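Local coordinates for protein amidohydrolase (Xanthomonas campestris pv. campestris, PDB 4DZH) that probably deaminates adenosine-type compounds such as 5'-methylthioadenosine, as a zinc-binding amidohydrolase with a TIM-barrel fold, at residues H201-V206 with V225-H230; T229-Q234 with A263-Q268; V284-E289 with C299-L304; L292-G297 with C318-D323. All coordinates share one frame; numbering follows the deposited sequence.

Interaction 1: residues H201-V206 with V225-H230. With ZN (zinc ion), chain E.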
loop_
_atom_site.group_PDB
_atom_site.type_symbol
_atom_site.label_atom_id
_atom_site.label_comp_id
_atom_site.label_asym_id
_atom_site.label_seq_id
_atom_site.Cartn_x
_atom_site.Cartn_y
_atom_site.Cartn_z
ATOM N N HIS A 201 12.019 21.840 -14.896
ATOM C CA HIS A 201 11.314 20.579 -15.071
ATOM C C HIS A 201 12.221 19.338 -14.962
ATOM O O HIS A 201 11.970 18.438 -14.145
ATOM C CB HIS A 201 10.495 20.558 -16.363
ATOM C CG HIS A 201 9.940 19.207 -16.676
ATOM N ND1 HIS A 201 10.472 18.378 -17.646
ATOM C CD2 HIS A 201 8.936 18.509 -16.092
ATOM C CE1 HIS A 201 9.807 17.234 -17.655
ATOM N NE2 HIS A 201 8.861 17.295 -16.730
ATOM N N ALA A 202 13.258 19.277 -15.787
ATOM C CA ALA A 202 14.152 18.121 -15.827
ATOM C C ALA A 202 15.436 18.554 -16.567
ATOM O O ALA A 202 15.440 19.583 -17.274
ATOM C CB ALA A 202 13.495 16.972 -16.579
ATOM N N PRO A 203 16.530 17.803 -16.393
ATOM C CA PRO A 203 17.772 18.212 -17.081
ATOM C C PRO A 203 17.605 18.229 -18.603
ATOM O O PRO A 203 18.297 19.035 -19.276
ATOM C CB PRO A 203 18.769 17.132 -16.646
ATOM C CG PRO A 203 18.250 16.695 -15.277
ATOM C CD PRO A 203 16.750 16.676 -15.468
ATOM N N TYR A 204 16.737 17.363 -19.137
ATOM C CA TYR A 204 16.551 17.231 -20.590
ATOM C C TYR A 204 15.541 18.223 -21.181
ATOM O O TYR A 204 15.343 18.261 -22.398
ATOM C CB TYR A 204 16.158 15.807 -20.991
ATOM C CG TYR A 204 14.992 15.246 -20.188
ATOM C CD1 TYR A 204 13.678 15.489 -20.578
ATOM C CD2 TYR A 204 15.220 14.476 -19.059
ATOM C CE1 TYR A 204 12.614 14.983 -19.858
ATOM C CE2 TYR A 204 14.168 13.971 -18.325
ATOM C CZ TYR A 204 12.878 14.214 -18.732
ATOM O OH TYR A 204 11.849 13.704 -17.985
ATOM N N THR A 205 14.902 19.029 -20.341
ATOM C CA THR A 205 13.924 19.999 -20.847
ATOM C C THR A 205 14.304 21.408 -20.470
ATOM O O THR A 205 13.547 22.339 -20.739
ATOM C CB THR A 205 12.507 19.762 -20.309
ATOM O OG1 THR A 205 12.537 19.720 -18.869
ATOM C CG2 THR A 205 11.897 18.472 -20.861
ATOM N N VAL A 206 15.459 21.568 -19.836
ATOM C CA VAL A 206 15.885 22.867 -19.363
ATOM C C VAL A 206 17.309 23.090 -19.875
ATOM O O VAL A 206 18.227 22.343 -19.525
ATOM C CB VAL A 206 15.862 22.980 -17.822
ATOM C CG1 VAL A 206 16.428 24.322 -17.357
ATOM C CG2 VAL A 206 14.439 22.787 -17.277
ATOM N N VAL A 225 15.429 24.972 -5.142
ATOM C CA VAL A 225 15.341 24.527 -6.534
ATOM C C VAL A 225 14.803 23.091 -6.552
ATOM O O VAL A 225 15.448 22.197 -6.067
ATOM C CB VAL A 225 16.742 24.605 -7.210
ATOM C CG1 VAL A 225 16.679 24.096 -8.629
ATOM C CG2 VAL A 225 17.265 26.046 -7.157
ATOM N N HIS A 226 13.611 22.881 -7.126
ATOM C CA HIS A 226 12.907 21.579 -7.081
ATOM C C HIS A 226 13.013 20.906 -8.456
ATOM O O HIS A 226 12.374 21.369 -9.405
ATOM C CB HIS A 226 11.436 21.904 -6.784
ATOM C CG HIS A 226 10.521 20.713 -6.658
ATOM N ND1 HIS A 226 9.177 20.857 -6.328
ATOM C CD2 HIS A 226 10.714 19.387 -6.843
ATOM C CE1 HIS A 226 8.604 19.669 -6.295
ATOM N NE2 HIS A 226 9.511 18.756 -6.606
ATOM N N LEU A 227 13.794 19.824 -8.566
ATOM C CA LEU A 227 14.189 19.292 -9.875
ATOM C C LEU A 227 14.082 17.773 -9.981
ATOM O O LEU A 227 14.748 17.038 -9.228
ATOM C CB LEU A 227 15.627 19.702 -10.164
ATOM C CG LEU A 227 16.324 19.162 -11.406
ATOM C CD1 LEU A 227 15.685 19.767 -12.618
ATOM C CD2 LEU A 227 17.838 19.537 -11.375
ATOM N N HIS A 228 13.288 17.279 -10.929
ATOM C CA HIS A 228 13.382 15.854 -11.283
ATOM C C HIS A 228 14.797 15.517 -11.733
ATOM O O HIS A 228 15.259 16.076 -12.742
ATOM C CB HIS A 228 12.429 15.474 -12.418
ATOM C CG HIS A 228 10.976 15.720 -12.140
ATOM N ND1 HIS A 228 10.267 16.684 -12.817
ATOM C CD2 HIS A 228 10.075 15.058 -11.369
ATOM C CE1 HIS A 228 9.000 16.637 -12.445
ATOM N NE2 HIS A 228 8.851 15.663 -11.567
ATOM N N THR A 229 15.469 14.596 -11.045
ATOM C CA THR A 229 16.896 14.343 -11.320
ATOM C C THR A 229 17.231 12.849 -11.372
ATOM O O THR A 229 16.988 12.112 -10.405
ATOM C CB THR A 229 17.758 14.990 -10.222
ATOM O OG1 THR A 229 17.407 16.368 -10.052
ATOM C CG2 THR A 229 19.282 14.915 -10.564
ATOM N N HIS A 230 17.835 12.377 -12.473
ATOM C CA HIS A 230 18.258 10.970 -12.556
ATOM C C HIS A 230 17.096 9.978 -12.327
ATOM O O HIS A 230 17.234 8.928 -11.662
ATOM C CB HIS A 230 19.440 10.649 -11.608
ATOM C CG HIS A 230 20.769 11.106 -12.129
ATOM N ND1 HIS A 230 21.911 10.351 -11.978
ATOM C CD2 HIS A 230 21.137 12.241 -12.773
ATOM C CE1 HIS A 230 22.932 10.995 -12.531
ATOM N NE2 HIS A 230 22.489 12.143 -13.014
HETATM ZN ZN ZN E . 7.187 14.518 -10.774
HETATM O O HOH W 1 7.873 12.882 -11.747
#

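Interaction 2: residues T229-Q234 with A263-Q268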
loop_
_atom_site.group_PDB
_atom_site.type_symbol
_atom_site.label_atom_id
_atom_site.label_comp_id
_atom_site.label_asym_id
_atom_site.label_seq_id
_atom_site.Cartn_x
_atom_site.Cartn_y
_atom_site.Cartn_z
ATOM N N THR A 229 15.469 14.596 -11.045
ATOM C CA THR A 229 16.896 14.343 -11.320
ATOM C C THR A 229 17.231 12.849 -11.372
ATOM O O THR A 229 16.988 12.112 -10.405
ATOM C CB THR A 229 17.758 14.990 -10.222
ATOM O OG1 THR A 229 17.407 16.368 -10.052
ATOM C CG2 THR A 229 19.282 14.915 -10.564
ATOM N N HIS A 230 17.835 12.377 -12.473
ATOM C CA HIS A 230 18.258 10.970 -12.556
ATOM C C HIS A 230 17.096 9.978 -12.327
ATOM O O HIS A 230 17.234 8.928 -11.662
ATOM C CB HIS A 230 19.440 10.649 -11.608
ATOM C CG HIS A 230 20.769 11.106 -12.129
ATOM N ND1 HIS A 230 21.911 10.351 -11.978
ATOM C CD2 HIS A 230 21.137 12.241 -12.773
ATOM C CE1 HIS A 230 22.932 10.995 -12.531
ATOM N NE2 HIS A 230 22.489 12.143 -13.014
ATOM N N GLU A 231 15.954 10.316 -12.906
ATOM C CA GLU A 231 14.774 9.506 -12.755
ATOM C C GLU A 231 14.852 8.204 -13.571
ATOM O O GLU A 231 14.303 7.169 -13.195
ATOM C CB GLU A 231 13.527 10.330 -13.130
ATOM C CG GLU A 231 12.247 9.498 -12.951
ATOM C CD GLU A 231 10.975 10.261 -13.237
ATOM O OE1 GLU A 231 11.065 11.351 -13.827
ATOM O OE2 GLU A 231 9.889 9.763 -12.826
ATOM N N THR A 232 15.560 8.241 -14.716
ATOM C CA THR A 232 15.559 7.071 -15.582
ATOM C C THR A 232 16.945 6.822 -16.178
ATOM O O THR A 232 17.746 7.763 -16.275
ATOM C CB THR A 232 14.544 7.177 -16.756
ATOM O OG1 THR A 232 14.915 8.230 -17.644
ATOM C CG2 THR A 232 13.115 7.439 -16.262
ATOM N N ALA A 233 17.215 5.558 -16.497
ATOM C CA ALA A 233 18.372 5.162 -17.289
ATOM C C ALA A 233 18.477 5.978 -18.570
ATOM O O ALA A 233 19.587 6.410 -18.934
ATOM C CB ALA A 233 18.308 3.660 -17.616
ATOM N N GLN A 234 17.352 6.162 -19.264
ATOM C CA GLN A 234 17.385 6.825 -20.576
ATOM C C GLN A 234 17.779 8.296 -20.437
ATOM O O GLN A 234 18.467 8.835 -21.305
ATOM C CB GLN A 234 16.066 6.653 -21.351
ATOM C CG GLN A 234 16.097 7.199 -22.806
ATOM C CD GLN A 234 17.080 6.450 -23.731
ATOM O OE1 GLN A 234 16.884 5.270 -24.049
ATOM N NE2 GLN A 234 18.147 7.140 -24.156
ATOM N N ALA A 263 16.315 17.150 -5.022
ATOM C CA ALA A 263 16.486 16.276 -6.170
ATOM C C ALA A 263 15.483 15.142 -6.105
ATOM O O ALA A 263 15.550 14.286 -5.220
ATOM C CB ALA A 263 17.912 15.698 -6.174
ATOM N N VAL A 264 14.580 15.110 -7.067
ATOM C CA VAL A 264 13.479 14.136 -7.013
ATOM C C VAL A 264 13.763 12.882 -7.832
ATOM O O VAL A 264 14.304 12.946 -8.952
ATOM C CB VAL A 264 12.195 14.808 -7.493
ATOM C CG1 VAL A 264 10.995 13.849 -7.321
ATOM C CG2 VAL A 264 11.970 16.098 -6.677
ATOM N N HIS A 265 13.468 11.731 -7.241
ATOM C CA HIS A 265 13.535 10.398 -7.878
ATOM C C HIS A 265 14.868 9.727 -7.657
ATOM O O HIS A 265 14.997 8.801 -6.869
ATOM C CB HIS A 265 13.083 10.369 -9.347
ATOM C CG HIS A 265 11.640 10.770 -9.545
ATOM N ND1 HIS A 265 10.582 10.109 -8.943
ATOM C CD2 HIS A 265 11.084 11.748 -10.308
ATOM C CE1 HIS A 265 9.438 10.668 -9.317
ATOM N NE2 HIS A 265 9.717 11.682 -10.125
ATOM N N MET A 266 15.857 10.212 -8.385
ATOM C CA MET A 266 17.238 9.816 -8.126
ATOM C C MET A 266 17.378 8.284 -8.097
ATOM O O MET A 266 17.977 7.737 -7.148
ATOM C CB MET A 266 17.715 10.504 -6.824
ATOM C CG MET A 266 17.795 12.037 -6.892
ATOM S SD MET A 266 19.288 12.555 -7.789
ATOM C CE MET A 266 20.379 12.883 -6.378
ATOM N N THR A 267 16.833 7.590 -9.109
ATOM C CA THR A 267 16.895 6.122 -9.212
ATOM C C THR A 267 18.209 5.620 -9.777
ATOM O O THR A 267 18.661 4.518 -9.459
ATOM C CB THR A 267 15.789 5.514 -10.096
ATOM O OG1 THR A 267 15.919 5.983 -11.427
ATOM C CG2 THR A 267 14.366 5.875 -9.568
ATOM N N GLN A 268 18.799 6.421 -10.647
ATOM C CA GLN A 268 20.051 6.052 -11.303
ATOM C C GLN A 268 21.210 6.779 -10.589
ATOM O O GLN A 268 21.459 7.949 -10.909
ATOM C CB GLN A 268 20.005 6.527 -12.747
ATOM C CG GLN A 268 18.801 6.083 -13.585
ATOM C CD GLN A 268 18.658 4.585 -13.670
ATOM O OE1 GLN A 268 19.505 3.899 -14.247
ATOM N NE2 GLN A 268 17.592 4.060 -13.103
#

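Interaction 3: residues V284-E289 with C299-L304. With MG (magnesium ion), chain B.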
loop_
_atom_site.group_PDB
_atom_site.type_symbol
_atom_site.label_atom_id
_atom_site.label_comp_id
_atom_site.label_asym_id
_atom_site.label_seq_id
_atom_site.Cartn_x
_atom_site.Cartn_y
_atom_site.Cartn_z
ATOM N N VAL A 284 17.113 14.558 -1.157
ATOM C CA VAL A 284 16.562 13.640 -2.155
ATOM C C VAL A 284 15.110 13.347 -1.756
ATOM O O VAL A 284 14.835 12.987 -0.596
ATOM C CB VAL A 284 17.382 12.337 -2.262
ATOM C CG1 VAL A 284 16.708 11.349 -3.145
ATOM C CG2 VAL A 284 18.751 12.665 -2.900
ATOM N N VAL A 285 14.202 13.505 -2.709
ATOM C CA VAL A 285 12.816 13.007 -2.507
ATOM C C VAL A 285 12.614 11.668 -3.215
ATOM O O VAL A 285 12.721 11.544 -4.448
ATOM C CB VAL A 285 11.801 14.003 -3.041
ATOM C CG1 VAL A 285 10.393 13.438 -2.746
ATOM C CG2 VAL A 285 12.000 15.377 -2.383
ATOM N N HIS A 286 12.257 10.658 -2.416
ATOM C CA HIS A 286 11.999 9.308 -2.878
ATOM C C HIS A 286 10.507 9.114 -3.134
ATOM O O HIS A 286 9.688 9.354 -2.247
ATOM C CB HIS A 286 12.535 8.357 -1.796
ATOM C CG HIS A 286 12.427 6.894 -2.113
ATOM N ND1 HIS A 286 12.582 6.358 -3.382
ATOM C CD2 HIS A 286 12.196 5.835 -1.294
ATOM C CE1 HIS A 286 12.441 5.047 -3.324
ATOM N NE2 HIS A 286 12.211 4.701 -2.065
ATOM N N CYS A 287 10.184 8.701 -4.352
ATOM C CA CYS A 287 8.819 8.435 -4.826
ATOM C C CYS A 287 8.758 6.969 -5.301
ATOM O O CYS A 287 8.701 6.663 -6.507
ATOM C CB CYS A 287 8.488 9.384 -5.983
ATOM S SG CYS A 287 8.582 11.130 -5.540
ATOM N N PRO A 288 8.762 6.026 -4.356
ATOM C CA PRO A 288 8.913 4.625 -4.760
ATOM C C PRO A 288 7.774 4.075 -5.624
ATOM O O PRO A 288 7.980 3.285 -6.535
ATOM C CB PRO A 288 8.971 3.873 -3.414
ATOM C CG PRO A 288 8.377 4.859 -2.372
ATOM C CD PRO A 288 8.765 6.225 -2.884
ATOM N N GLU A 289 6.513 4.419 -5.295
ATOM C CA GLU A 289 5.431 3.796 -6.036
ATOM C C GLU A 289 5.425 4.231 -7.501
ATOM O O GLU A 289 5.179 3.369 -8.400
ATOM C CB GLU A 289 4.046 3.993 -5.344
ATOM C CG GLU A 289 4.009 3.340 -3.936
ATOM C CD GLU A 289 2.689 3.425 -3.205
ATOM O OE1 GLU A 289 1.679 3.904 -3.808
ATOM O OE2 GLU A 289 2.673 2.947 -2.041
ATOM N N CYS A 299 15.810 3.738 -6.451
ATOM C CA CYS A 299 16.515 4.678 -5.610
ATOM C C CYS A 299 17.125 3.983 -4.412
ATOM O O CYS A 299 16.449 3.190 -3.716
ATOM C CB CYS A 299 15.565 5.797 -5.159
ATOM S SG CYS A 299 16.233 6.991 -4.108
ATOM N N PRO A 300 18.417 4.244 -4.169
ATOM C CA PRO A 300 19.140 3.591 -3.054
ATOM C C PRO A 300 18.879 4.324 -1.767
ATOM O O PRO A 300 19.750 4.993 -1.187
ATOM C CB PRO A 300 20.612 3.705 -3.465
ATOM C CG PRO A 300 20.657 4.859 -4.412
ATOM C CD PRO A 300 19.302 4.997 -5.070
ATOM N N ALA A 301 17.618 4.229 -1.311
ATOM C CA ALA A 301 17.215 5.018 -0.167
ATOM C C ALA A 301 18.000 4.711 1.089
ATOM O O ALA A 301 18.316 5.621 1.862
ATOM C CB ALA A 301 15.702 4.867 0.078
ATOM N N CYS A 302 18.299 3.434 1.327
ATOM C CA CYS A 302 19.071 3.088 2.503
ATOM C C CYS A 302 20.489 3.683 2.390
ATOM O O CYS A 302 21.020 4.234 3.354
ATOM C CB CYS A 302 19.162 1.581 2.670
ATOM S SG CYS A 302 20.170 1.121 4.087
ATOM N N ALA A 303 21.071 3.589 1.202
ATOM C CA ALA A 303 22.430 4.128 1.025
ATOM C C ALA A 303 22.469 5.630 1.305
ATOM O O ALA A 303 23.400 6.131 1.970
ATOM C CB ALA A 303 22.967 3.816 -0.365
ATOM N N LEU A 304 21.462 6.347 0.810
ATOM C CA LEU A 304 21.413 7.787 0.958
ATOM C C LEU A 304 21.205 8.133 2.408
ATOM O O LEU A 304 21.828 9.054 2.917
ATOM C CB LEU A 304 20.246 8.365 0.149
ATOM C CG LEU A 304 20.426 8.406 -1.370
ATOM C CD1 LEU A 304 19.097 8.570 -2.092
ATOM C CD2 LEU A 304 21.328 9.597 -1.728
HETATM MG MG MG B . -0.044 4.939 -3.753
HETATM O O HOH W 2 0.893 6.186 -2.426
HETATM O O HOH W 3 -0.991 3.613 -5.179
HETATM O O HOH W 4 -0.975 3.716 -2.270
#

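Interaction 4: residues L292-G297 with C318-D323. With MG (magnesium ion), chain B.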
loop_
_atom_site.group_PDB
_atom_site.type_symbol
_atom_site.label_atom_id
_atom_site.label_comp_id
_atom_site.label_asym_id
_atom_site.label_seq_id
_atom_site.Cartn_x
_atom_site.Cartn_y
_atom_site.Cartn_z
ATOM N N LEU A 292 8.311 2.451 -9.262
ATOM C CA LEU A 292 8.077 1.072 -9.578
ATOM C C LEU A 292 7.087 0.984 -10.735
ATOM O O LEU A 292 7.292 0.229 -11.690
ATOM C CB LEU A 292 7.551 0.314 -8.341
ATOM C CG LEU A 292 8.486 0.179 -7.148
ATOM C CD1 LEU A 292 7.676 -0.564 -6.037
ATOM C CD2 LEU A 292 9.666 -0.678 -7.545
ATOM N N LYS A 293 6.002 1.777 -10.666
ATOM C CA LYS A 293 4.929 1.673 -11.644
ATOM C C LYS A 293 5.409 2.074 -13.042
ATOM O O LYS A 293 4.964 1.465 -14.008
ATOM C CB LYS A 293 3.754 2.564 -11.206
ATOM C CG LYS A 293 2.481 2.417 -12.000
ATOM C CD LYS A 293 1.329 3.198 -11.293
ATOM C CE LYS A 293 -0.058 2.889 -11.872
ATOM N NZ LYS A 293 -0.291 3.533 -13.203
ATOM N N LEU A 294 6.333 3.034 -13.137
ATOM C CA LEU A 294 6.814 3.505 -14.443
ATOM C C LEU A 294 8.046 2.715 -14.862
ATOM O O LEU A 294 8.638 2.971 -15.924
ATOM C CB LEU A 294 7.137 4.999 -14.401
ATOM C CG LEU A 294 5.876 5.872 -14.252
ATOM C CD1 LEU A 294 6.228 7.367 -14.090
ATOM C CD2 LEU A 294 4.921 5.620 -15.401
ATOM N N ALA A 295 8.444 1.767 -14.023
ATOM C CA ALA A 295 9.709 1.019 -14.239
ATOM C C ALA A 295 10.887 1.974 -14.353
ATOM O O ALA A 295 11.778 1.812 -15.216
ATOM C CB ALA A 295 9.635 0.101 -15.453
ATOM N N SER A 296 10.916 2.974 -13.485
ATOM C CA SER A 296 12.028 3.917 -13.501
ATOM C C SER A 296 13.281 3.393 -12.840
ATOM O O SER A 296 14.390 3.834 -13.157
ATOM C CB SER A 296 11.621 5.249 -12.859
ATOM O OG SER A 296 10.442 5.731 -13.508
ATOM N N GLY A 297 13.117 2.461 -11.908
ATOM C CA GLY A 297 14.271 1.961 -11.190
ATOM C C GLY A 297 14.173 2.001 -9.684
ATOM O O GLY A 297 13.057 2.141 -9.117
ATOM N N CYS A 318 -1.229 11.467 -9.648
ATOM C CA CYS A 318 -2.214 10.404 -9.645
ATOM C C CYS A 318 -2.380 9.692 -10.984
ATOM O O CYS A 318 -3.200 8.796 -11.061
ATOM C CB CYS A 318 -3.579 10.874 -9.125
ATOM S SG CYS A 318 -3.523 11.295 -7.360
ATOM N N ALA A 319 -1.595 10.049 -11.991
ATOM C CA ALA A 319 -1.585 9.228 -13.208
ATOM C C ALA A 319 -0.437 8.230 -13.138
ATOM O O ALA A 319 -0.297 7.388 -14.044
ATOM C CB ALA A 319 -1.459 10.102 -14.464
ATOM N N SER A 320 0.394 8.320 -12.103
ATOM C CA SER A 320 1.444 7.291 -11.899
ATOM C C SER A 320 1.637 6.956 -10.410
ATOM O O SER A 320 2.745 7.077 -9.866
ATOM C CB SER A 320 2.758 7.696 -12.539
ATOM O OG SER A 320 3.407 8.745 -11.855
ATOM N N ASN A 321 0.529 6.587 -9.781
ATOM C CA ASN A 321 0.607 6.107 -8.405
ATOM C C ASN A 321 -0.424 5.053 -8.045
ATOM O O ASN A 321 -0.032 3.940 -7.701
ATOM C CB ASN A 321 0.685 7.289 -7.390
ATOM C CG ASN A 321 1.028 6.806 -5.986
ATOM O OD1 ASN A 321 0.292 5.987 -5.394
ATOM N ND2 ASN A 321 2.136 7.284 -5.452
ATOM N N ASN A 322 -1.744 5.309 -8.058
ATOM C CA ASN A 322 -2.434 6.510 -8.563
ATOM C C ASN A 322 -3.136 7.255 -7.429
ATOM O O ASN A 322 -4.172 7.931 -7.657
ATOM C CB ASN A 322 -3.478 6.031 -9.559
ATOM C CG ASN A 322 -2.853 5.610 -10.854
ATOM O OD1 ASN A 322 -1.694 5.918 -11.122
ATOM N ND2 ASN A 322 -3.604 4.877 -11.654
ATOM N N ASP A 323 -2.634 7.108 -6.197
ATOM C CA ASP A 323 -3.232 7.858 -5.075
ATOM C C ASP A 323 -2.227 8.815 -4.443
ATOM O O ASP A 323 -1.053 8.901 -4.846
ATOM C CB ASP A 323 -3.872 6.944 -4.046
ATOM C CG ASP A 323 -2.917 5.884 -3.518
ATOM O OD1 ASP A 323 -1.692 6.143 -3.510
ATOM O OD2 ASP A 323 -3.396 4.839 -3.025
HETATM MG MG MG B . -0.044 4.939 -3.753
HETATM O O HOH W 5 1.348 5.145 -14.739
HETATM O O HOH W 3 -0.991 3.613 -5.179
HETATM O O HOH W 4 -0.975 3.716 -2.270
HETATM O O HOH W 2 0.893 6.186 -2.426
#

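Interaction 1: residues H201-V206 with V225-H230
His228 and His201 meet through a ring nitrogen and a backbone carbonyl. The His228 side chain starts with CB 3.5 Å from His201 O. Its first torsion sets CG anti to the carbonyl carbon, beside the backbone N (chi1 -59°), and this turn brings CG and ND1 to the same oxygen. ND1 donates to His201 O at 2.8 Å with an N-H...O angle of 154°, and the oxygen lies close to the plane of the ring. CE1, with ND1, lies near His201 CD2, and CD2 and CE1 flank NE2 on the zinc side. At the far edge NE2 coordinates the zinc ion at 2.2 Å, and a water also binds the metal. With the proton on ND1, NE2 is left to offer its lone pair to the metal; the carbonyl is a second-shell group that probably favours this tautomer and limits rotation of the ring. The remaining protein ligands of this zinc are His79, His81 and Asp316. His228 also turns an edge toward the face of the His201 ring in an offset edge-to-face pair, centroids 5.4 Å apart and planes at 68°. His201 is steadied by a hydrogen bond between its ND1 and Thr205 OG1 at 2.7 Å. Beside the histidines, Leu227 CD1 packs on Ala202 CA at 3.9 Å, while Pro203 CD rests against His228 O. The contact joins the loop that follows strand 194-200 to the neighbouring barrel strand 225-229, where Leu227 also touches Phe211 of helix 208-221 and Leu251 of helix 247-254.

Interaction 2: residues T229-Q234 with A263-Q268
Glu231 lays its carboxylate on one face of the His265 imidazole, the two planes only 10° apart and Glu231 CD 3.3 Å from His265 CD2. With CG anti to the backbone N (chi1 -179°) and the chain extended beyond it, Glu231 runs alongside His265 and points the same way. Glu231 OE2 sits above the ring rather than at its edge, so the pair is a stack and not a hydrogen bond. Val264 CG1 covers the opposite face, clamping the ring. Behind the stack, two adjacent parallel strands of the TIM barrel end side by side, bridged at Thr229 and His265, at the C-terminal end where amidohydrolases hold their metals. Thr229 N donates to Val264 O, and Met266 N to Thr229 O at 3.0 Å. Past the strand ends, His230 O accepts from Gln268 N and, weakly, from Thr267 N. The His230 ring returns the grip: ND1 donates to Gln268 O at 2.7 Å, nearly in line with the carbonyl, while NE2 accepts from Leu248 N. Thr267 OG1 donates to Glu231 O at 2.7 Å from above the carbonyl plane, and Gln268 NE2 donates in turn to Thr267 OG1. Gln268, bent at chi2, places CG 3.3 Å from Thr232 C and its amide against Ala233, the first residue of helix 233-243. On the other flank, Met266 SD packs against Thr229 CG2 at 3.6 Å. Farther out, Glu235 holds the loop through the backbone N atoms of His230 and Glu231, and its own backbone N donates to the N-cap Thr232 OG1.

Interaction 3: residues V284-E289 with C299-L304
His286, at the end of its strand, turns one side of its ring to both Cys299 and Ala301, which approach obliquely. The Ala301 methyl makes an off-centre CH-pi contact, with CB 4.3 Å from the ring centroid and 28° from the ring normal; CD2 is the ring atom closest to it. Cys299 is placed toward the other end of the ring: its CB lies 3.5 Å from His286 ND1, and SG is 4.4 Å from the centroid, an oblique sulfur-aromatic approach. The imidazole reaches them because CG stands anti to the backbone N (chi1 -177°), projecting the ring away from the strand. Pro288 CD, two residues along, covers the opposite face over its centre, 3.7 Å above the plane, so the ring lies between Pro288 on one side and Cys299 and Ala301 on the other. Val284, on the same side of the strand, meets Leu304 with the two side chains crossing at about a right angle. Here the branches touch as methyl groups, Val284 CG1 to Leu304 CD1 at 3.8 Å, and Val284 CG2 lies near both methyls of Leu304. Val284 CG1 also reaches the Cys299 sulfur at 4.5 Å, linking this apolar pair to the histidine. Farther along, Glu289 binds the magnesium ion through OE1 at 2.0 Å, while OE2 is held by Ser328 and Thr332. Strand 283-286 lies between strands 261-265 and 310-313 of the parallel barrel sheet; helix 301-306 packs across its outward-facing residues Val284 and His286, with Ala333 of helix 326-341 also against the His286 side chain.

Interaction 4: residues L292-G297 with C318-D323
The backbones come closest at Lys293 and Ser320, whose CA atoms are 6.6 Å apart, where the last turn of helix 288-293 passes the loop 318-323. Lys293 spans this gap with its chain extended until the final torsion, which bends NZ aside (chi4 -74°). On the way its CD lies 3.8 Å from Asn321 N, and at the end NZ makes a weak hydrogen bond of 3.5 Å to Asn322 OD1, the two side chains crossing at about a right angle. The stronger partner of the ammonium is Asp92, in a salt bridge, and a water carries a further link from NZ to Ala319 O. Asn322 OD1 is also taken by Asn321 N at 2.7 Å, a bond that spans the cis peptide between these two residues and probably helps to hold it. Alongside, Leu294 CD1 packs on Ser320 CB at 3.8 Å. Helix 288-293 closes with a Schellman motif at Ala295, and the opposing loop folds into an Asx turn in which Asp323 N donates to Asn321 OD1 at 3.2 Å. That same oxygen coordinates the magnesium ion at 2.0 Å, so one atom serves both turn and metal. Asp323 OD1 is the second ligand from the loop; Glu289 of the helix and three waters complete the six. Asn321 ND2 is fixed by Thr315 O and Glu329, while Tyr403 of the second subunit makes a cation-pi contact with Lys293.

All four contacts are largely buried, but their chemistry differs with their place in the fold. Interactions 1, 2 and 3 follow successive strands of one parallel sheet, 225-229, 261-265 and 283-286, and interactions 1 and 2 share Thr229 and His230. Interaction 1 is built on a zinc ligand and its second shell; interaction 2 is the richest in hydrogen bonds and reaches the surface at Ala233. Interaction 3 has the most apolar chemistry. Interactions 3 and 4 both use helix 288-293 and meet at the magnesium ion, to which one supplies Glu289 and the other Asn321 and Asp323. Interaction 4 also faces the second subunit, and Ser296 O, probably hydrogen-bonded to Thr267 OG1, ties it to interaction 2.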